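Phosphoribosylaminoimidazole-succinocarboxamide synthase (Saccharomyces cerevisiae, PDB 2CNQ) catalyses the ATP-dependent joining of 4-carboxy-5-aminoimidazole ribotide and aspartate to give SAICAR, a step of de novo purine biosynthesis. Local coordinates at residues Gly123-Gly127 with Ser128-Glu132; Leu236-Ser240 with Ser241-Asn245; Ser248-Val251 with Gly252-Gln255; Tyr258-Gln261 with Phe262-Trp266. All coordinates share one frame; numbering follows the deposited sequence. Where two conformers were deposited one is given.

How the interactions relate
Along the chain the four contacts come in series, and interactions 1, 2 and 4 all touch the bound ribonucleotide AMZ. Interaction 1 is the loop from strand 113-122 into helix 127-136. Interaction 2 is the bend within strand 228-245, its centre about 14 Å from that of interaction 1, with Arg-242 packing on Gly-127. Helix 261-269 follows that strand, and its start is interaction 4, its centre about 10 Å from that of interaction 2 and joined to it through Asp-259 and Gln-261. Between them in sequence, the surface loop of interaction 3 packs Gln-255 and Tyr-249 on Trp-244. Interactions 1, 2 and 4 thus bring separate parts of the chain together around AMZ, while interaction 3 stays at the surface.

Interaction 1 of 4, residues Gly123-Gly127 with Ser128-Glu132; sequences GYITG and SAWKE. With AMZ (aminoimidazole 4-carboxamide ribonucleotide), chain C.
Ile-125 reaches from the loop to the first turn of helix 127-136, where Ala-129 and Trp-130 receive it. Its CB carries two branches: CG2 comes within 3.8 Å of CE3 of Trp-130, while CG1, anti to the backbone N (chi1 -167°), runs beside the backbone of Trp-130 and approaches Ala-129 CB. At the tip, CD1 lies near the plane of the indole, at its edge, 3.8 Å from Trp-130 CE3. The two side chains cross at about a right angle. CB of Trp-130 rests on the backbone of Thr-126, whose carbonyl O accepts from Trp-130 N at 3.1 Å. The next bond runs from Lys-131 N to Gly-127 O.

This is a helix N-terminus turned to a phosphate: Ser-128 N donates a nearly straight bond (164°) to AMZ OP2 at 2.9 Å, and Ser-128 OG lies 2.6 Å from AMZ OP1, with Asn-173 as another polar partner. The partial positive charge of the helix N-terminus would probably help to hold the anion. Gly-127 has a positive phi, and a CB there would collide with AMZ OP2. Arg-122 and Arg-242 also bind the ribonucleotide, and Val-139 touches Ile-125 and Ala-129.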
loop_
_atom_site.group_PDB
_atom_site.type_symbol
_atom_site.label_atom_id
_atom_site.label_comp_id
_atom_site.label_asym_id
_atom_site.label_seq_id
_atom_site.Cartn_x
_atom_site.Cartn_y
_atom_site.Cartn_z
ATOM N N GLY A 123 -3.778 11.267 7.963
ATOM C CA GLY A 123 -3.989 11.683 9.325
ATOM C C GLY A 123 -3.128 12.828 9.731
ATOM O O GLY A 123 -3.448 13.550 10.673
ATOM N N TYR A 124 -2.025 12.998 9.038
ATOM C CA TYR A 124 -0.999 13.932 9.371
ATOM C C TYR A 124 -0.547 14.532 8.098
ATOM O O TYR A 124 -0.565 13.906 7.042
ATOM C CB TYR A 124 0.165 13.231 10.023
ATOM C CG TYR A 124 -0.184 12.597 11.320
ATOM C CD1 TYR A 124 -0.935 11.441 11.370
ATOM C CD2 TYR A 124 0.240 13.147 12.502
ATOM C CE1 TYR A 124 -1.251 10.876 12.567
ATOM C CE2 TYR A 124 -0.078 12.564 13.700
ATOM C CZ TYR A 124 -0.825 11.444 13.723
ATOM O OH TYR A 124 -1.150 10.837 14.892
ATOM N N ILE A 125 -0.113 15.775 8.178
ATOM C CA ILE A 125 0.216 16.490 6.986
ATOM C C ILE A 125 1.656 16.312 6.639
ATOM O O ILE A 125 2.544 16.710 7.363
ATOM C CB ILE A 125 -0.215 17.940 7.095
ATOM C CG1 ILE A 125 -0.139 18.573 5.733
ATOM C CG2 ILE A 125 0.530 18.742 8.140
ATOM C CD1 ILE A 125 -0.810 19.902 5.657
ATOM N N THR A 126 1.903 15.707 5.494
ATOM C CA THR A 126 3.220 15.455 5.031
ATOM C C THR A 126 3.158 15.257 3.553
ATOM O O THR A 126 2.123 15.329 2.940
ATOM C CB THR A 126 3.818 14.236 5.757
ATOM O OG1 THR A 126 5.179 14.123 5.422
ATOM C CG2 THR A 126 3.135 12.957 5.401
ATOM N N GLY A 127 4.286 15.042 2.943
ATOM C CA GLY A 127 4.291 14.633 1.576
ATOM C C GLY A 127 3.656 15.651 0.695
ATOM O O GLY A 127 3.850 16.854 0.848
ATOM N N SER A 128 2.853 15.181 -0.224
ATOM C CA SER A 128 2.299 16.096 -1.184
ATOM C C SER A 128 1.306 17.022 -0.550
ATOM O O SER A 128 1.099 18.119 -1.026
ATOM C CB SER A 128 1.704 15.328 -2.334
ATOM O OG SER A 128 0.549 14.659 -1.980
ATOM N N ALA A 129 0.683 16.606 0.517
ATOM C CA ALA A 129 -0.266 17.449 1.207
ATOM C C ALA A 129 0.420 18.622 1.832
ATOM O O ALA A 129 -0.082 19.730 1.808
ATOM C CB ALA A 129 -0.985 16.659 2.243
ATOM N N TRP A 130 1.543 18.381 2.462
ATOM C CA TRP A 130 2.275 19.453 3.078
ATOM C C TRP A 130 2.741 20.429 2.044
ATOM O O TRP A 130 2.653 21.623 2.219
ATOM C CB TRP A 130 3.427 18.860 3.858
ATOM C CG TRP A 130 4.296 19.893 4.454
ATOM C CD1 TRP A 130 5.582 20.117 4.146
ATOM C CD2 TRP A 130 3.938 20.873 5.448
ATOM N NE1 TRP A 130 6.055 21.167 4.875
ATOM C CE2 TRP A 130 5.073 21.638 5.693
ATOM C CE3 TRP A 130 2.775 21.158 6.161
ATOM C CZ2 TRP A 130 5.078 22.688 6.595
ATOM C CZ3 TRP A 130 2.787 22.180 7.075
ATOM C CH2 TRP A 130 3.931 22.926 7.292
ATOM N N LYS A 131 3.187 19.919 0.921
ATOM C CA LYS A 131 3.641 20.806 -0.133
ATOM C C LYS A 131 2.523 21.712 -0.559
ATOM O O LYS A 131 2.711 22.915 -0.702
ATOM C CB LYS A 131 4.086 20.019 -1.333
ATOM C CG LYS A 131 5.459 19.468 -1.226
ATOM C CD LYS A 131 5.700 18.558 -2.404
ATOM C CE LYS A 131 7.159 18.396 -2.760
ATOM N NZ LYS A 131 7.401 17.016 -3.273
ATOM N N GLU A 132 1.354 21.166 -0.782
ATOM C CA GLU A 132 0.255 22.010 -1.210
ATOM C C GLU A 132 -0.157 22.978 -0.137
ATOM O O GLU A 132 -0.432 24.136 -0.389
ATOM C CB GLU A 132 -0.891 21.115 -1.583
ATOM C CG GLU A 132 -2.030 21.867 -2.139
ATOM C CD GLU A 132 -3.253 21.031 -2.305
ATOM O OE1 GLU A 132 -4.365 21.606 -2.323
ATOM O OE2 GLU A 132 -3.119 19.789 -2.416
HETATM O O5 AMZ C . 1.103 3.424 -4.708
HETATM C C6 AMZ C . 0.607 4.513 -4.905
HETATM N N2 AMZ C . 0.150 4.909 -6.088
HETATM C C3A AMZ C . 0.459 5.465 -3.821
HETATM C C7A AMZ C . 0.889 5.287 -2.541
HETATM N N3 AMZ C . 1.455 4.239 -1.913
HETATM N N1 AMZ C . -0.099 6.682 -3.943
HETATM C C5 AMZ C . -0.031 7.246 -2.758
HETATM N N AMZ C . 0.587 6.410 -1.893
HETATM C C1 AMZ C . 0.782 6.654 -0.486
HETATM C C2 AMZ C . 2.137 7.193 -0.135
HETATM C C3 AMZ C . 1.860 7.956 1.128
HETATM O O2 AMZ C . 1.814 7.006 2.169
HETATM O O1 AMZ C . 3.054 6.130 0.013
HETATM O O AMZ C . -0.111 7.676 -0.141
HETATM C C AMZ C . 0.469 8.505 0.855
HETATM C C4 AMZ C . 0.450 9.930 0.409
HETATM O O3 AMZ C . 1.457 10.110 -0.573
HETATM P P AMZ C . 1.762 11.591 -1.081
HETATM O OP1 AMZ C . 0.599 12.028 -1.910
HETATM O O4 AMZ C . 3.020 11.429 -1.901
HETATM O OP2 AMZ C . 1.947 12.492 0.096
#

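Interaction 2 of 4, residues Leu236-Ser240 with Ser241-Asn245; sequences LTPDS and SRFWN. With AMZ (aminoimidazole 4-carboxamide ribonucleotide), chain C.
Thr-237 and Ser-241 meet where strand 228-245 breaks into a tight bend, and one hydroxyl there accepts from two backbone amides: Thr-237 OG1 takes Ser-240 N at 3.2 Å, an ST motif, and Asp-239 N weakly. Glu-234 is a further partner of this hydroxyl. Across the bend Ser-241 OG, anti to its carbonyl carbon (chi1 -45°), donates to Thr-237 O at 3.0 Å, tilted 26° from the carbonyl plane, and also bonds Thr-216. The Phe-243 ring brings its edge to Pro-238 CG and to Leu-236 O, the latter 3.3 Å from Phe-243 CZ.

Beyond the bend, Arg-242 NH2 donates to AMZ OP2 at 2.7 Å, almost straight, with AMZ C3 over one guanidinium face. A leucine here would probably take the positive charge from beside that phosphate oxygen and leave Asp-215 without its salt-bridge partner. A water bonded to AMZ O1 also reaches Ser-241 O. Strand 211-223 pairs alongside as the other arm of the hairpin, while helices 53-67 and 282-300 pack on Pro-238.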
loop_
_atom_site.group_PDB
_atom_site.type_symbol
_atom_site.label_atom_id
_atom_site.label_comp_id
_atom_site.label_asym_id
_atom_site.label_seq_id
_atom_site.Cartn_x
_atom_site.Cartn_y
_atom_site.Cartn_z
ATOM N N LEU A 236 -1.965 -0.995 4.170
ATOM C CA LEU A 236 -1.157 -0.476 5.261
ATOM C C LEU A 236 0.166 -1.182 5.307
ATOM O O LEU A 236 0.633 -1.654 6.331
ATOM C CB LEU A 236 -1.921 -0.528 6.556
ATOM C CG LEU A 236 -2.940 0.577 6.635
ATOM C CD1 LEU A 236 -4.018 0.226 7.618
ATOM C CD2 LEU A 236 -2.273 1.875 7.019
ATOM N N THR A 237 0.825 -1.163 4.171
ATOM C CA THR A 237 2.183 -1.612 4.099
ATOM C C THR A 237 3.068 -0.411 4.035
ATOM O O THR A 237 2.638 0.690 3.828
ATOM C CB THR A 237 2.429 -2.491 2.917
ATOM O OG1 THR A 237 2.502 -1.649 1.774
ATOM C CG2 THR A 237 1.379 -3.553 2.750
ATOM N N PRO A 238 4.371 -0.609 4.149
ATOM C CA PRO A 238 5.260 0.525 4.089
ATOM C C PRO A 238 5.478 0.997 2.695
ATOM O O PRO A 238 6.079 2.029 2.515
ATOM C CB PRO A 238 6.519 0.044 4.803
ATOM C CG PRO A 238 6.123 -1.244 5.461
ATOM C CD PRO A 238 5.080 -1.816 4.575
ATOM N N ASP A 239 4.948 0.287 1.702
ATOM C CA ASP A 239 4.836 0.860 0.378
ATOM C C ASP A 239 3.640 1.775 0.308
ATOM O O ASP A 239 3.701 2.806 -0.321
ATOM C CB ASP A 239 4.655 -0.216 -0.685
ATOM C CG ASP A 239 5.905 -0.785 -1.208
ATOM O OD1 ASP A 239 5.806 -1.638 -2.101
ATOM O OD2 ASP A 239 6.991 -0.361 -0.841
ATOM N N SER A 240 2.540 1.412 0.920
ATOM C CA SER A 240 1.311 2.132 0.758
ATOM C C SER A 240 1.105 3.211 1.789
ATOM O O SER A 240 0.111 3.899 1.719
ATOM C CB SER A 240 0.147 1.196 0.792
ATOM O OG SER A 240 -0.087 0.710 2.071
ATOM N N SER A 241 2.010 3.359 2.723
ATOM C CA SER A 241 1.794 4.187 3.882
ATOM C C SER A 241 3.036 4.829 4.313
ATOM O O SER A 241 4.119 4.393 3.967
ATOM C CB SER A 241 1.341 3.306 5.040
ATOM O OG SER A 241 0.360 2.395 4.635
ATOM N N ARG A 242 2.877 5.819 5.176
ATOM C CA ARG A 242 3.974 6.363 5.916
ATOM C C ARG A 242 3.768 6.039 7.354
ATOM O O ARG A 242 2.712 6.272 7.911
ATOM C CB ARG A 242 4.085 7.837 5.715
ATOM C CG ARG A 242 4.576 8.169 4.365
ATOM C CD ARG A 242 4.509 9.636 4.150
ATOM N NE ARG A 242 5.010 9.968 2.836
ATOM C CZ ARG A 242 4.396 10.737 1.970
ATOM N NH1 ARG A 242 5.029 11.024 0.866
ATOM N NH2 ARG A 242 3.181 11.197 2.170
ATOM N N PHE A 243 4.798 5.449 7.929
ATOM C CA PHE A 243 4.801 5.028 9.292
ATOM C C PHE A 243 5.886 5.742 10.028
ATOM O O PHE A 243 7.040 5.662 9.641
ATOM C CB PHE A 243 5.050 3.547 9.371
ATOM C CG PHE A 243 4.019 2.713 8.736
ATOM C CD1 PHE A 243 4.363 1.723 7.846
ATOM C CD2 PHE A 243 2.698 2.864 9.046
ATOM C CE1 PHE A 243 3.402 0.887 7.314
ATOM C CE2 PHE A 243 1.745 2.051 8.490
ATOM C CZ PHE A 243 2.104 1.047 7.636
ATOM N N TRP A 244 5.496 6.408 11.094
ATOM C CA TRP A 244 6.404 7.152 11.911
ATOM C C TRP A 244 6.435 6.567 13.278
ATOM O O TRP A 244 5.485 6.032 13.775
ATOM C CB TRP A 244 5.953 8.577 12.012
ATOM C CG TRP A 244 5.943 9.284 10.732
ATOM C CD1 TRP A 244 6.655 8.988 9.619
ATOM C CD2 TRP A 244 5.200 10.444 10.432
ATOM N NE1 TRP A 244 6.396 9.890 8.656
ATOM C CE2 TRP A 244 5.511 10.809 9.135
ATOM C CE3 TRP A 244 4.279 11.208 11.147
ATOM C CZ2 TRP A 244 4.977 11.920 8.542
ATOM C CZ3 TRP A 244 3.734 12.293 10.561
ATOM C CH2 TRP A 244 4.070 12.642 9.258
ATOM N N ASN A 245 7.573 6.688 13.903
ATOM C CA ASN A 245 7.709 6.293 15.273
ATOM C C ASN A 245 7.072 7.325 16.158
ATOM O O ASN A 245 7.428 8.493 16.123
ATOM C CB ASN A 245 9.183 6.147 15.557
ATOM C CG ASN A 245 9.448 5.639 16.914
ATOM O OD1 ASN A 245 9.606 4.425 17.087
ATOM N ND2 ASN A 245 9.522 6.494 17.869
HETATM O O5 AMZ C . 1.103 3.424 -4.708
HETATM C C6 AMZ C . 0.607 4.513 -4.905
HETATM N N2 AMZ C . 0.150 4.909 -6.088
HETATM C C3A AMZ C . 0.459 5.465 -3.821
HETATM C C7A AMZ C . 0.889 5.287 -2.541
HETATM N N3 AMZ C . 1.455 4.239 -1.913
HETATM N N1 AMZ C . -0.099 6.682 -3.943
HETATM C C5 AMZ C . -0.031 7.246 -2.758
HETATM N N AMZ C . 0.587 6.410 -1.893
HETATM C C1 AMZ C . 0.782 6.654 -0.486
HETATM C C2 AMZ C . 2.137 7.193 -0.135
HETATM C C3 AMZ C . 1.860 7.956 1.128
HETATM O O2 AMZ C . 1.814 7.006 2.169
HETATM O O1 AMZ C . 3.054 6.130 0.013
HETATM O O AMZ C . -0.111 7.676 -0.141
HETATM C C AMZ C . 0.469 8.505 0.855
HETATM C C4 AMZ C . 0.450 9.930 0.409
HETATM O O3 AMZ C . 1.457 10.110 -0.573
HETATM P P AMZ C . 1.762 11.591 -1.081
HETATM O OP1 AMZ C . 0.599 12.028 -1.910
HETATM O O4 AMZ C . 3.020 11.429 -1.901
HETATM O OP2 AMZ C . 1.947 12.492 0.096
HETATM O O HOH W 1 5.032 5.042 1.464
#

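Interaction 3 of 4, residues Ser248-Val251 with Gly252-Gln255; sequences SYKV and GESQ
Gln-255 folds its amide back onto Lys-250, serving both polar groups of that residue's backbone. OE1 of Gln-255 accepts from Lys-250 N at 3.1 Å, the donor tilted 29° from the carbonyl plane, and NE2 donates to Lys-250 O at 2.7 Å from above that carbonyl's plane. The side chain is bent about CB-CG (chi2 -51°), which turns the amide inward across the loop. A water bonded to Ser-248 OG also reaches OE1, and NE2 makes weak bonds to Glu-253 O and Ser-151 OG. Beside the amide lies the Tyr-249 ring, with CD1 3.6 Å from Gln-255 OE1, the two planes 54° apart; the hydroxyl of Tyr-249 bonds Ser-151 O.

Lys-250 and Glu-253 cross at a slant, the carboxylate against Lys-250 CB and CD, with Lys-250 NZ 4.4 Å from Glu-253 OE1, too far for a salt bridge. A water spans the gap, and another donates to both Val-251 O and Glu-253 OE1. In this surface loop, therefore, a side-chain amide stands in for a backbone partner, and water mediates the charged pair.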
loop_
_atom_site.group_PDB
_atom_site.type_symbol
_atom_site.label_atom_id
_atom_site.label_comp_id
_atom_site.label_asym_id
_atom_site.label_seq_id
_atom_site.Cartn_x
_atom_site.Cartn_y
_atom_site.Cartn_z
ATOM N N SER A 248 9.432 9.312 18.506
ATOM C CA SER A 248 10.319 10.278 17.912
ATOM C C SER A 248 9.578 11.362 17.198
ATOM O O SER A 248 10.180 12.277 16.707
ATOM C CB SER A 248 11.387 9.600 17.088
ATOM O OG SER A 248 10.795 9.137 15.915
ATOM N N TYR A 249 8.276 11.271 17.139
ATOM C CA TYR A 249 7.498 12.226 16.417
ATOM C C TYR A 249 7.673 13.614 16.990
ATOM O O TYR A 249 7.619 13.825 18.179
ATOM C CB TYR A 249 6.076 11.799 16.518
ATOM C CG TYR A 249 5.101 12.739 15.927
ATOM C CD1 TYR A 249 4.987 12.901 14.575
ATOM C CD2 TYR A 249 4.245 13.449 16.743
ATOM C CE1 TYR A 249 4.058 13.743 14.060
ATOM C CE2 TYR A 249 3.298 14.276 16.234
ATOM C CZ TYR A 249 3.204 14.427 14.888
ATOM O OH TYR A 249 2.234 15.259 14.415
ATOM N N LYS A 250 7.877 14.562 16.092
ATOM C CA LYS A 250 8.013 15.932 16.462
ATOM C C LYS A 250 7.455 16.744 15.354
ATOM O O LYS A 250 7.942 16.705 14.254
ATOM C CB LYS A 250 9.460 16.291 16.669
ATOM C CG LYS A 250 9.599 17.716 17.150
ATOM C CD LYS A 250 11.008 18.057 17.508
ATOM C CE LYS A 250 11.092 19.469 18.030
ATOM N NZ LYS A 250 12.465 19.791 18.451
ATOM N N VAL A 251 6.455 17.529 15.663
ATOM C CA VAL A 251 5.844 18.327 14.664
ATOM C C VAL A 251 6.802 19.411 14.264
ATOM O O VAL A 251 7.658 19.830 15.030
ATOM C CB VAL A 251 4.521 18.994 15.039
ATOM C CG1 VAL A 251 3.425 17.961 15.088
ATOM C CG2 VAL A 251 4.642 19.848 16.317
ATOM N N GLY A 252 6.628 19.878 13.051
ATOM C CA GLY A 252 7.399 20.978 12.541
ATOM C C GLY A 252 8.623 20.553 11.783
ATOM O O GLY A 252 9.455 21.375 11.447
ATOM N N GLU A 253 8.746 19.260 11.524
ATOM C CA GLU A 253 9.880 18.753 10.798
ATOM C C GLU A 253 9.461 17.445 10.198
ATOM O O GLU A 253 8.368 16.960 10.433
ATOM C CB GLU A 253 11.069 18.563 11.709
ATOM C CG GLU A 253 10.785 17.576 12.792
ATOM C CD GLU A 253 11.826 17.561 13.829
ATOM O OE1 GLU A 253 12.263 18.646 14.251
ATOM O OE2 GLU A 253 12.212 16.469 14.250
ATOM N N SER A 254 10.342 16.869 9.404
ATOM C CA SER A 254 10.084 15.562 8.870
ATOM C C SER A 254 10.434 14.509 9.884
ATOM O O SER A 254 11.170 14.734 10.816
ATOM C CB SER A 254 10.858 15.360 7.597
ATOM O OG SER A 254 12.230 15.406 7.876
ATOM N N GLN A 255 9.842 13.355 9.701
ATOM C CA GLN A 255 9.987 12.270 10.620
ATOM C C GLN A 255 10.869 11.206 10.062
ATOM O O GLN A 255 11.006 11.043 8.869
ATOM C CB GLN A 255 8.620 11.668 10.896
ATOM C CG GLN A 255 7.574 12.657 11.325
ATOM C CD GLN A 255 8.021 13.528 12.446
ATOM O OE1 GLN A 255 8.415 13.045 13.482
ATOM N NE2 GLN A 255 7.972 14.809 12.265
HETATM O O HOH W 2 10.955 10.966 13.688
HETATM O O HOH W 3 13.946 19.220 16.155
HETATM O O HOH W 4 10.294 20.722 14.647
#

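Interaction 4 of 4, residues Tyr258-Gln261 with Phe262-Trp266; sequences YDKQ and FLRDW. With ADP (adenosine-5'-diphosphate), chain F; AMZ (aminoimidazole 4-carboxamide ribonucleotide), chain C.
Oxygen OE1 of Gln-261 is gripped by two arginines: Arg-264 NH1, standing above the amide's carbonyl plane, donates to Gln-261 OE1 at 2.9 Å, and Arg-242 NH1 shares that oxygen. The guanidinium of Arg-264 has other partners. Its NH2 donates to ADP O2A at 2.8 Å, almost perfectly straight (178°), and also reaches AMZ O1, while NE of Arg-264 bonds ADP O1A at 2.8 Å, so the one arginine ties both nucleotides together. CB of Lys-260 sits over the centre of one guanidinium face.

CG of Gln-261 is anti to the backbone N (chi1 -162°) and the chain bends at chi2, which brings NE2 of Gln-261 within 2.8 Å of Asp-265 OD2; the oxygen lies in the amide plane, but NE2 comes from above the carboxylate plane. A methionine in place of Arg-264 would probably leave both ADP alpha-phosphate oxygens without the guanidinium's charge and bonds, and break the link to AMZ O1. Asp-259 OD1 accepts from Gln-261 N at 2.7 Å through its anti lone pair, a capping bond at the start of helix 261-269. That helix follows strand 228-245, to which Asp-259 is tied through Phe-243 N, while helix 282-300 packs against Lys-260 and Phe-262.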
loop_
_atom_site.group_PDB
_atom_site.type_symbol
_atom_site.label_atom_id
_atom_site.label_comp_id
_atom_site.label_asym_id
_atom_site.label_seq_id
_atom_site.Cartn_x
_atom_site.Cartn_y
_atom_site.Cartn_z
ATOM N N TYR A 258 9.599 4.741 8.417
ATOM C CA TYR A 258 9.578 3.311 8.515
ATOM C C TYR A 258 8.801 2.779 7.337
ATOM O O TYR A 258 7.864 2.014 7.460
ATOM C CB TYR A 258 9.018 2.850 9.832
ATOM C CG TYR A 258 9.893 3.349 10.925
ATOM C CD1 TYR A 258 10.914 2.575 11.395
ATOM C CD2 TYR A 258 9.746 4.618 11.429
ATOM C CE1 TYR A 258 11.797 3.067 12.328
ATOM C CE2 TYR A 258 10.611 5.113 12.375
ATOM C CZ TYR A 258 11.628 4.325 12.809
ATOM O OH TYR A 258 12.516 4.777 13.731
ATOM N N ASP A 259 9.232 3.212 6.160
ATOM C CA ASP A 259 8.426 3.069 4.983
ATOM C C ASP A 259 9.239 3.502 3.799
ATOM O O ASP A 259 10.420 3.769 3.880
ATOM C CB ASP A 259 7.170 3.905 5.149
ATOM C CG ASP A 259 7.500 5.326 5.472
ATOM O OD1 ASP A 259 8.312 5.903 4.744
ATOM O OD2 ASP A 259 7.091 5.846 6.476
ATOM N N LYS A 260 8.598 3.557 2.663
ATOM C CA LYS A 260 9.278 3.847 1.441
ATOM C C LYS A 260 9.835 5.229 1.411
ATOM O O LYS A 260 10.651 5.511 0.557
ATOM C CB LYS A 260 8.334 3.691 0.271
ATOM C CG LYS A 260 9.089 3.602 -1.045
ATOM C CD LYS A 260 8.223 3.842 -2.241
ATOM C CE LYS A 260 7.166 2.810 -2.400
ATOM N NZ LYS A 260 6.707 2.754 -3.820
ATOM N N GLN A 261 9.360 6.121 2.254
ATOM C CA GLN A 261 9.846 7.467 2.205
ATOM C C GLN A 261 11.344 7.516 2.380
ATOM O O GLN A 261 11.984 8.382 1.828
ATOM C CB GLN A 261 9.171 8.356 3.232
ATOM C CG GLN A 261 9.335 9.800 2.922
ATOM C CD GLN A 261 8.618 10.159 1.654
ATOM O OE1 GLN A 261 7.514 9.702 1.417
ATOM N NE2 GLN A 261 9.246 10.973 0.827
ATOM N N PHE A 262 11.919 6.592 3.110
ATOM C CA PHE A 262 13.337 6.565 3.255
ATOM C C PHE A 262 13.986 6.480 1.892
ATOM O O PHE A 262 14.948 7.161 1.605
ATOM C CB PHE A 262 13.704 5.366 4.070
ATOM C CG PHE A 262 15.147 5.120 4.093
ATOM C CD1 PHE A 262 15.663 4.051 3.414
ATOM C CD2 PHE A 262 15.999 5.982 4.741
ATOM C CE1 PHE A 262 17.004 3.827 3.387
ATOM C CE2 PHE A 262 17.339 5.760 4.725
ATOM C CZ PHE A 262 17.847 4.680 4.038
ATOM N N LEU A 263 13.488 5.588 1.052
ATOM C CA LEU A 263 14.057 5.406 -0.261
ATOM C C LEU A 263 13.762 6.585 -1.110
ATOM O O LEU A 263 14.628 7.068 -1.800
ATOM C CB LEU A 263 13.519 4.149 -0.895
ATOM C CG LEU A 263 13.955 3.965 -2.328
ATOM C CD1 LEU A 263 15.460 3.830 -2.460
ATOM C CD2 LEU A 263 13.243 2.797 -2.940
ATOM N N ARG A 264 12.539 7.066 -1.094
ATOM C CA ARG A 264 12.212 8.241 -1.866
ATOM C C ARG A 264 13.161 9.353 -1.547
ATOM O O ARG A 264 13.692 10.016 -2.429
ATOM C CB ARG A 264 10.816 8.679 -1.549
ATOM C CG ARG A 264 9.741 7.749 -1.980
ATOM C CD ARG A 264 8.441 8.296 -1.583
ATOM N NE ARG A 264 7.342 7.411 -1.923
ATOM C CZ ARG A 264 6.447 6.966 -1.069
ATOM N NH1 ARG A 264 6.466 7.315 0.196
ATOM N NH2 ARG A 264 5.537 6.134 -1.507
ATOM N N ASP A 265 13.348 9.592 -0.271
ATOM C CA ASP A 265 14.170 10.689 0.131
ATOM C C ASP A 265 15.607 10.479 -0.241
ATOM O O ASP A 265 16.282 11.421 -0.616
ATOM C CB ASP A 265 14.012 10.938 1.607
ATOM C CG ASP A 265 12.668 11.526 1.985
ATOM O OD1 ASP A 265 12.431 11.613 3.193
ATOM O OD2 ASP A 265 11.887 11.894 1.119
ATOM N N TRP A 266 16.089 9.259 -0.127
ATOM C CA TRP A 266 17.442 8.974 -0.502
ATOM C C TRP A 266 17.620 9.247 -1.979
ATOM O O TRP A 266 18.581 9.856 -2.399
ATOM C CB TRP A 266 17.788 7.520 -0.205
ATOM C CG TRP A 266 19.162 7.215 -0.574
ATOM C CD1 TRP A 266 20.264 7.463 0.150
ATOM C CD2 TRP A 266 19.599 6.667 -1.813
ATOM N NE1 TRP A 266 21.378 7.096 -0.548
ATOM C CE2 TRP A 266 20.995 6.586 -1.752
ATOM C CE3 TRP A 266 18.958 6.174 -2.930
ATOM C CZ2 TRP A 266 21.754 6.095 -2.785
ATOM C CZ3 TRP A 266 19.733 5.692 -3.963
ATOM C CH2 TRP A 266 21.103 5.644 -3.872
HETATM P PB ADP F . 5.701 4.227 -6.820
HETATM O O1B ADP F . 6.137 3.505 -8.051
HETATM O O2B ADP F . 4.295 4.759 -6.879
HETATM O O3B ADP F . 6.035 3.418 -5.587
HETATM P PA ADP F . 6.056 6.297 -5.331
HETATM O O1A ADP F . 7.028 7.233 -4.721
HETATM O O2A ADP F . 5.596 5.388 -4.251
HETATM O O3A ADP F . 6.539 5.588 -6.652
HETATM O "O5'" ADP F . 4.772 7.027 -5.848
HETATM C "C5'" ADP F . 3.823 7.473 -4.903
HETATM C "C4'" ADP F . 2.733 8.341 -5.499
HETATM O "O4'" ADP F . 3.348 9.545 -5.944
HETATM C "C3'" ADP F . 2.100 7.654 -6.682
HETATM O "O3'" ADP F . 0.740 8.032 -6.779
HETATM C "C2'" ADP F . 2.898 8.215 -7.816
HETATM O "O2'" ADP F . 2.148 8.231 -9.003
HETATM C "C1'" ADP F . 3.177 9.624 -7.347
HETATM N N9 ADP F . 4.405 10.175 -7.907
HETATM C C8 ADP F . 5.519 9.489 -8.100
HETATM N N7 ADP F . 6.470 10.263 -8.638
HETATM C C5 ADP F . 5.950 11.473 -8.772
HETATM C C6 ADP F . 6.496 12.715 -9.272
HETATM N N6 ADP F . 7.775 12.736 -9.719
HETATM N N1 ADP F . 5.662 13.771 -9.269
HETATM C C2 ADP F . 4.374 13.693 -8.817
HETATM N N3 ADP F . 3.819 12.558 -8.330
HETATM C C4 ADP F . 4.572 11.433 -8.291
HETATM O O5 AMZ C . 1.103 3.424 -4.708
HETATM C C6 AMZ C . 0.607 4.513 -4.905
HETATM N N2 AMZ C . 0.150 4.909 -6.088
HETATM C C3A AMZ C . 0.459 5.465 -3.821
HETATM C C7A AMZ C . 0.889 5.287 -2.541
HETATM N N3 AMZ C . 1.455 4.239 -1.913
HETATM N N1 AMZ C . -0.099 6.682 -3.943
HETATM C C5 AMZ C . -0.031 7.246 -2.758
HETATM N N AMZ C . 0.587 6.410 -1.893
HETATM C C1 AMZ C . 0.782 6.654 -0.486
HETATM C C2 AMZ C . 2.137 7.193 -0.135
HETATM C C3 AMZ C . 1.860 7.956 1.128
HETATM O O2 AMZ C . 1.814 7.006 2.169
HETATM O O1 AMZ C . 3.054 6.130 0.013
HETATM O O AMZ C . -0.111 7.676 -0.141
HETATM C C AMZ C . 0.469 8.505 0.855
HETATM C C4 AMZ C . 0.450 9.930 0.409
HETATM O O3 AMZ C . 1.457 10.110 -0.573
HETATM P P AMZ C . 1.762 11.591 -1.081
HETATM O OP1 AMZ C . 0.599 12.028 -1.910
HETATM O O4 AMZ C . 3.020 11.429 -1.901
HETATM O OP2 AMZ C . 1.947 12.492 0.096
#